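PDB 4V1T: LYND from Lyngbya aestuarii, which probably catalyses ATP-dependent heterocyclisation of precursor peptides as a YcaO cyclodehydratase, turning cysteine residues into thiazolines. Local coordinates for residues T703-A708 and L713-I718; T469-A474 and D479-R484; Q583-R586 and D591-V594. One frame throughout, in Å; residues are numbered along the deposited sequence.

All three contacts belong to the YcaO cyclodehydratase region of the chain and share one design: a helix turns through a short connection and packs against the segment that follows it. In contact 1 and contact 3 that segment leads into or belongs to a strand; in contact 2 it is an irregular loop. They do not touch one another. The centres of contacts 1 and 2 lie about 30 Å apart, those of contacts 1 and 3 about 35 Å, and those of contacts 2 and 3 about 37 Å. The ADP pocket draws on residues between 344 and 640; contact 1 lies beyond that span, and contacts 2 and 3, though numbered within it, are not thereby placed at the nucleotide.

Contact 1: T703-A708 and L713-I718; sequences TCVNIA and LETLVI
Thr-715 is the residue on which the packing of 703-708 against 713-718 converges, and it reaches the helix with both of its branches. Its methyl CG2 lies 3.7 Å from CB of Ala-708 and 4.0 Å from CG2 of Val-705, while its hydroxyl OG1 sits 3.5 Å from that same Val-705 CG2. A chi1 of 88° sets OG1 between the backbone N and the carbonyl carbon and turns CG2 toward the alanine. The valine and threonine side chains cross at about a right angle. All three residues are buried, and the short alanine lets the threonine come close to the helix.

Nearer the turn the contact becomes more exposed and passes to the backbone. Leu-713, partly exposed, gives its backbone N to Ala-708 O at 2.9 Å, a bond from five residues on that bends to 137° at the hydrogen and arrives well above the carbonyl plane. CB of Leu-713 rests 3.3 Å from the same oxygen. Glu-714 points away from the helix, and its OE2 is hydrogen-bonded to Ser-498 OG.

The contact thus joins the last turns of helix 697-710 to the approach of strand 716-719. That strand runs antiparallel between 491-498 and 728-733, while Phe-546 of helix 538-561 touches Ala-708, Thr-715 and Cys-704, so the threonine packs against two helices at once.

Contact 2: T469-A474 and D479-R484; sequences TLNEQA and DWIPQR
Asn-471 presents its flat amide to the backbone of Ile-481 and binds it at two points. OD1 accepts from Ile-481 N at 3.1 Å, and ND2 donates to Ile-481 O at 3.2 Å; both bonds are nearly straight, at about 170°. The carbonyl oxygen of Ile-481 lies in the plane of the asparagine amide, while ND2 is tilted somewhat from the Ile-481 carbonyl plane; the two bonds together fix the amide's rotation. Here a side chain from helix 467-473 supplies the two hydrogen bonds that a neighbouring strand would otherwise offer to the extended loop leading to strand 491-498. The indole of Trp-480 approaches the same amide obliquely, the two planes only 24° apart. Asn-471 ND2 is 3.4 Å from both CD1 and NE1 of Trp-480, and as two donors ND2 and NE1 do not bond. Pro-482 CA sits over one face of this ring, toward the rim, and Arg-526 makes a cation-pi contact with it. The isoleucine side chain also reaches the amide oxygen, CG1 of Ile-481 lying 3.6 Å from Asn-471 OD1. Extended at chi2 (167°), it carries Ile-481 CD1 on to Leu-470 CD1, 3.9 Å away. Arg-467 NE also donates to Ile-481 O, giving that carbonyl two partners from one helix.

Contact 3: Q583-R586 and D591-V594; sequences QFYR and DLWV
A few torsions bring Tyr-585 and Leu-592 together: the leucine extends its CG opposite the backbone N (chi1 176°), while in the tyrosine a chi1 of -91°, well off the staggered value, carries the ring over to it and a chi2 of 67° turns a face its way. The setting is a tight alpha-beta connection, in which helix 576-587 turns straight into strand 590-596, an outer strand of a three-stranded antiparallel sheet with 605-612 and 621-626.

Leu-592 lies over a single face of the aromatic ring. Its CD2 stands 4.0 Å from the ring centroid of Tyr-585 and close to the ring normal, a CH-pi contact, and is equally near CD1 and CE1. Its CB covers the other flank of the same face, 3.9 Å from Tyr-585 CD2. Both residues are buried, and helix 630-649 closes over them: Val-641 touches each, and Asn-642 OD1 is the hydrogen-bonding partner of the phenol OH. The ring is therefore held at its hydroxyl end as well as across its face. A polar tie lies nearby, since Gln-582 NE2 on the helix donates to the carbonyl of Leu-592.

Towards solvent, the helix and strand meet through charged residues that stay apart. Asp-591 begins by pointing away from the helix, but its carboxylate returns with OD1 toward Arg-586, while OD2 forms a salt bridge with Lys-613. The exposed Arg-586 brings its CG within 4.2 Å of Asp-591 OD1, yet its NE remains 4.9 Å from that oxygen. One water spans the gap: it donates to Asp-591 OD1 at 2.9 Å and accepts a weak hydrogen bond from Arg-586 NE at 3.1 Å.

Contact 1: T703-A708 and L713-I718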
# COMPACT_ATOMS: atom_id res chain seq x y z
N THR B 703 30.32 -23.06 2.17
CA THR B 703 31.44 -22.54 2.94
C THR B 703 31.18 -22.74 4.43
O THR B 703 32.08 -23.08 5.20
CB THR B 703 31.67 -21.05 2.66
OG1 THR B 703 31.81 -20.85 1.25
CG2 THR B 703 32.93 -20.55 3.37
N CYS B 704 29.93 -22.52 4.83
CA CYS B 704 29.53 -22.65 6.22
C CYS B 704 29.50 -24.10 6.68
O CYS B 704 29.87 -24.41 7.83
CB CYS B 704 28.16 -22.00 6.43
SG CYS B 704 28.17 -20.19 6.35
N VAL B 705 29.04 -25.00 5.82
CA VAL B 705 28.97 -26.41 6.17
C VAL B 705 30.37 -26.97 6.44
O VAL B 705 30.56 -27.80 7.33
CB VAL B 705 28.27 -27.24 5.07
CG1 VAL B 705 29.10 -27.27 3.83
CG2 VAL B 705 28.04 -28.66 5.54
N ASN B 706 31.35 -26.49 5.67
CA ASN B 706 32.72 -26.95 5.80
C ASN B 706 33.45 -26.34 7.00
O ASN B 706 34.27 -26.99 7.63
CB ASN B 706 33.49 -26.68 4.52
CG ASN B 706 33.04 -27.58 3.38
OD1 ASN B 706 33.16 -28.80 3.46
ND2 ASN B 706 32.51 -26.99 2.32
N ILE B 707 33.14 -25.08 7.31
CA ILE B 707 33.67 -24.44 8.50
C ILE B 707 33.21 -25.17 9.76
O ILE B 707 33.97 -25.36 10.70
CB ILE B 707 33.25 -22.95 8.58
CG1 ILE B 707 34.05 -22.14 7.58
CG2 ILE B 707 33.48 -22.38 9.98
CD1 ILE B 707 33.56 -20.71 7.40
N ALA B 708 31.94 -25.57 9.76
CA ALA B 708 31.39 -26.31 10.88
C ALA B 708 32.04 -27.69 10.97
O ALA B 708 32.45 -28.12 12.05
CB ALA B 708 29.88 -26.43 10.75
N LEU B 713 31.61 -30.51 13.47
CA LEU B 713 30.17 -30.29 13.60
C LEU B 713 29.42 -30.63 12.31
O LEU B 713 29.82 -30.22 11.21
CB LEU B 713 29.90 -28.84 13.98
CG LEU B 713 30.49 -28.37 15.32
CD1 LEU B 713 30.32 -26.87 15.50
CD2 LEU B 713 29.86 -29.11 16.48
N GLU B 714 28.32 -31.36 12.45
CA GLU B 714 27.46 -31.72 11.33
C GLU B 714 26.31 -30.72 11.20
O GLU B 714 25.75 -30.28 12.20
CB GLU B 714 26.92 -33.14 11.51
CG GLU B 714 26.04 -33.64 10.38
CD GLU B 714 25.63 -35.09 10.57
OE1 GLU B 714 25.55 -35.54 11.73
OE2 GLU B 714 25.40 -35.77 9.55
N THR B 715 25.94 -30.38 9.97
CA THR B 715 24.85 -29.42 9.73
C THR B 715 23.67 -30.08 9.00
O THR B 715 23.82 -30.55 7.88
CB THR B 715 25.32 -28.21 8.91
OG1 THR B 715 25.19 -28.48 7.52
CG2 THR B 715 26.76 -27.86 9.24
N LEU B 716 22.52 -30.14 9.67
CA LEU B 716 21.33 -30.75 9.10
C LEU B 716 20.33 -29.69 8.65
O LEU B 716 20.40 -28.54 9.09
CB LEU B 716 20.65 -31.66 10.14
CG LEU B 716 21.43 -32.90 10.60
CD1 LEU B 716 20.68 -33.60 11.72
CD2 LEU B 716 21.70 -33.86 9.45
N VAL B 717 19.40 -30.09 7.79
CA VAL B 717 18.33 -29.21 7.35
C VAL B 717 17.00 -29.95 7.27
O VAL B 717 16.93 -31.05 6.72
CB VAL B 717 18.62 -28.62 5.95
CG1 VAL B 717 17.59 -27.57 5.61
CG2 VAL B 717 20.02 -28.04 5.89
N ILE B 718 15.95 -29.33 7.80
CA ILE B 718 14.59 -29.79 7.57
C ILE B 718 13.80 -28.72 6.83
O ILE B 718 13.60 -27.60 7.32
CB ILE B 718 13.88 -30.22 8.88
CG1 ILE B 718 12.41 -30.58 8.61
CG2 ILE B 718 14.00 -29.16 9.95
CD1 ILE B 718 12.22 -31.76 7.67

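Contact 2: T469-A474 and D479-R484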
# COMPACT_ATOMS: atom_id res chain seq x y z
N THR B 469 11.91 -28.70 40.19
CA THR B 469 12.16 -27.55 41.07
C THR B 469 12.68 -26.37 40.28
O THR B 469 12.26 -25.23 40.49
CB THR B 469 13.17 -27.90 42.17
OG1 THR B 469 12.69 -29.04 42.89
CG2 THR B 469 13.37 -26.72 43.13
N LEU B 470 13.59 -26.64 39.35
CA LEU B 470 14.22 -25.59 38.57
C LEU B 470 13.21 -24.90 37.67
O LEU B 470 13.24 -23.68 37.53
CB LEU B 470 15.38 -26.15 37.75
CG LEU B 470 16.57 -26.63 38.59
CD1 LEU B 470 17.55 -27.41 37.73
CD2 LEU B 470 17.27 -25.46 39.27
N ASN B 471 12.31 -25.68 37.07
CA ASN B 471 11.23 -25.12 36.25
C ASN B 471 10.25 -24.31 37.09
O ASN B 471 9.68 -23.32 36.62
CB ASN B 471 10.48 -26.23 35.52
CG ASN B 471 11.32 -26.90 34.44
OD1 ASN B 471 12.37 -26.40 34.05
ND2 ASN B 471 10.86 -28.05 33.96
N GLU B 472 10.03 -24.74 38.32
CA GLU B 472 9.13 -24.04 39.23
C GLU B 472 9.73 -22.72 39.71
O GLU B 472 9.00 -21.77 39.99
CB GLU B 472 8.77 -24.93 40.41
CG GLU B 472 8.04 -24.21 41.54
CD GLU B 472 7.12 -25.12 42.32
OE1 GLU B 472 7.09 -26.34 42.02
OE2 GLU B 472 6.43 -24.62 43.23
N GLN B 473 11.05 -22.66 39.80
CA GLN B 473 11.74 -21.48 40.28
C GLN B 473 12.23 -20.60 39.13
O GLN B 473 12.72 -19.49 39.35
CB GLN B 473 12.93 -21.88 41.16
CG GLN B 473 12.54 -22.57 42.47
CD GLN B 473 11.58 -21.74 43.32
OE1 GLN B 473 10.68 -22.28 43.95
NE2 GLN B 473 11.78 -20.43 43.33
N ALA B 474 12.11 -21.08 37.90
CA ALA B 474 12.59 -20.34 36.73
C ALA B 474 11.75 -19.08 36.48
O ALA B 474 10.53 -19.15 36.47
CB ALA B 474 12.59 -21.23 35.50
N ASP B 479 13.51 -21.31 29.39
CA ASP B 479 14.49 -22.17 30.07
C ASP B 479 13.82 -23.42 30.65
O ASP B 479 14.20 -23.90 31.71
CB ASP B 479 15.22 -21.40 31.18
CG ASP B 479 16.23 -20.41 30.64
OD1 ASP B 479 16.47 -20.38 29.42
OD2 ASP B 479 16.82 -19.68 31.46
N TRP B 480 12.82 -23.94 29.95
CA TRP B 480 12.11 -25.12 30.40
C TRP B 480 12.95 -26.35 30.14
O TRP B 480 13.42 -26.56 29.02
CB TRP B 480 10.77 -25.24 29.69
CG TRP B 480 9.92 -26.36 30.20
CD1 TRP B 480 9.26 -26.41 31.39
CD2 TRP B 480 9.63 -27.60 29.53
NE1 TRP B 480 8.58 -27.60 31.51
CE2 TRP B 480 8.78 -28.34 30.38
CE3 TRP B 480 10.00 -28.14 28.29
CZ2 TRP B 480 8.30 -29.61 30.04
CZ3 TRP B 480 9.52 -29.40 27.95
CH2 TRP B 480 8.68 -30.12 28.82
N ILE B 481 13.15 -27.16 31.18
CA ILE B 481 13.93 -28.38 31.06
C ILE B 481 12.97 -29.54 30.83
O ILE B 481 12.18 -29.85 31.71
CB ILE B 481 14.77 -28.66 32.31
CG1 ILE B 481 15.56 -27.41 32.71
CG2 ILE B 481 15.71 -29.85 32.08
CD1 ILE B 481 16.16 -27.48 34.10
N PRO B 482 13.04 -30.19 29.65
CA PRO B 482 12.08 -31.27 29.42
C PRO B 482 12.43 -32.52 30.20
O PRO B 482 13.51 -32.60 30.78
CB PRO B 482 12.19 -31.53 27.92
CG PRO B 482 13.45 -30.88 27.46
CD PRO B 482 14.06 -30.13 28.60
N GLN B 483 11.50 -33.47 30.24
CA GLN B 483 11.77 -34.78 30.82
C GLN B 483 12.87 -35.45 30.00
O GLN B 483 13.16 -35.03 28.88
CB GLN B 483 10.51 -35.65 30.84
CG GLN B 483 9.33 -35.04 31.58
CD GLN B 483 8.04 -35.79 31.32
OE1 GLN B 483 8.06 -36.92 30.86
NE2 GLN B 483 6.91 -35.16 31.62
N ARG B 484 13.48 -36.50 30.55
CA ARG B 484 14.53 -37.20 29.83
C ARG B 484 13.95 -38.02 28.70
O ARG B 484 12.79 -38.41 28.73
CB ARG B 484 15.35 -38.09 30.77
CG ARG B 484 16.37 -37.31 31.59
CD ARG B 484 17.50 -38.19 32.06
NE ARG B 484 18.69 -38.05 31.23
CZ ARG B 484 19.80 -37.40 31.58
NH1 ARG B 484 19.92 -36.80 32.76
NH2 ARG B 484 20.81 -37.35 30.73

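Contact 3: Q583-R586 and D591-V594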
# COMPACT_ATOMS: atom_id res chain seq x y z
N GLN B 583 24.75 8.54 17.18
CA GLN B 583 24.43 9.94 17.46
C GLN B 583 22.94 10.08 17.75
O GLN B 583 22.54 10.80 18.66
CB GLN B 583 24.83 10.84 16.28
CG GLN B 583 24.53 12.32 16.50
CD GLN B 583 25.22 12.89 17.72
OE1 GLN B 583 26.36 12.54 18.03
NE2 GLN B 583 24.54 13.78 18.42
N PHE B 584 22.13 9.37 16.98
CA PHE B 584 20.69 9.39 17.20
C PHE B 584 20.35 8.85 18.59
O PHE B 584 19.44 9.36 19.25
CB PHE B 584 19.99 8.55 16.14
CG PHE B 584 18.52 8.39 16.38
CD1 PHE B 584 17.63 9.33 15.90
CD2 PHE B 584 18.03 7.30 17.09
CE1 PHE B 584 16.27 9.19 16.12
CE2 PHE B 584 16.68 7.16 17.31
CZ PHE B 584 15.80 8.10 16.83
N TYR B 585 21.07 7.82 19.03
CA TYR B 585 20.91 7.29 20.37
C TYR B 585 21.32 8.33 21.41
O TYR B 585 20.61 8.54 22.39
CB TYR B 585 21.74 6.01 20.54
CG TYR B 585 20.96 4.77 20.21
CD1 TYR B 585 20.55 4.52 18.91
CD2 TYR B 585 20.61 3.85 21.19
CE1 TYR B 585 19.83 3.40 18.59
CE2 TYR B 585 19.89 2.72 20.89
CZ TYR B 585 19.49 2.50 19.58
OH TYR B 585 18.76 1.38 19.25
N ARG B 586 22.46 8.97 21.18
CA ARG B 586 22.94 10.03 22.06
C ARG B 586 21.89 11.14 22.22
O ARG B 586 21.73 11.71 23.30
CB ARG B 586 24.24 10.63 21.51
CG ARG B 586 25.46 10.34 22.36
CD ARG B 586 26.71 10.94 21.74
NE ARG B 586 27.57 9.90 21.21
CZ ARG B 586 27.83 9.68 19.92
NH1 ARG B 586 27.30 10.44 18.98
NH2 ARG B 586 28.64 8.69 19.57
N ASP B 591 23.21 5.49 25.10
CA ASP B 591 24.51 5.18 24.51
C ASP B 591 24.37 3.87 23.76
O ASP B 591 23.59 3.00 24.16
CB ASP B 591 25.59 5.05 25.59
CG ASP B 591 26.12 6.39 26.04
OD1 ASP B 591 26.29 7.31 25.20
OD2 ASP B 591 26.38 6.53 27.26
N LEU B 592 25.13 3.74 22.68
CA LEU B 592 25.10 2.54 21.85
C LEU B 592 26.51 2.13 21.47
O LEU B 592 27.29 2.92 20.93
CB LEU B 592 24.27 2.79 20.60
CG LEU B 592 24.22 1.64 19.58
CD1 LEU B 592 23.50 0.44 20.15
CD2 LEU B 592 23.55 2.12 18.30
N TRP B 593 26.84 0.87 21.76
CA TRP B 593 28.12 0.31 21.38
C TRP B 593 27.95 -1.14 20.95
O TRP B 593 26.89 -1.73 21.16
CB TRP B 593 29.13 0.42 22.53
CG TRP B 593 28.75 -0.35 23.75
CD1 TRP B 593 29.13 -1.62 24.07
CD2 TRP B 593 27.90 0.10 24.81
NE1 TRP B 593 28.59 -1.98 25.27
CE2 TRP B 593 27.83 -0.95 25.75
CE3 TRP B 593 27.21 1.29 25.06
CZ2 TRP B 593 27.08 -0.85 26.92
CZ3 TRP B 593 26.46 1.38 26.23
CH2 TRP B 593 26.41 0.32 27.15
N VAL B 594 29.00 -1.70 20.37
CA VAL B 594 28.96 -3.06 19.85
C VAL B 594 30.11 -3.90 20.40
O VAL B 594 31.24 -3.41 20.49
CB VAL B 594 29.00 -3.06 18.31
CG1 VAL B 594 29.05 -4.48 17.75
CG2 VAL B 594 27.79 -2.33 17.76
O HOH W 1 27.57 7.12 22.66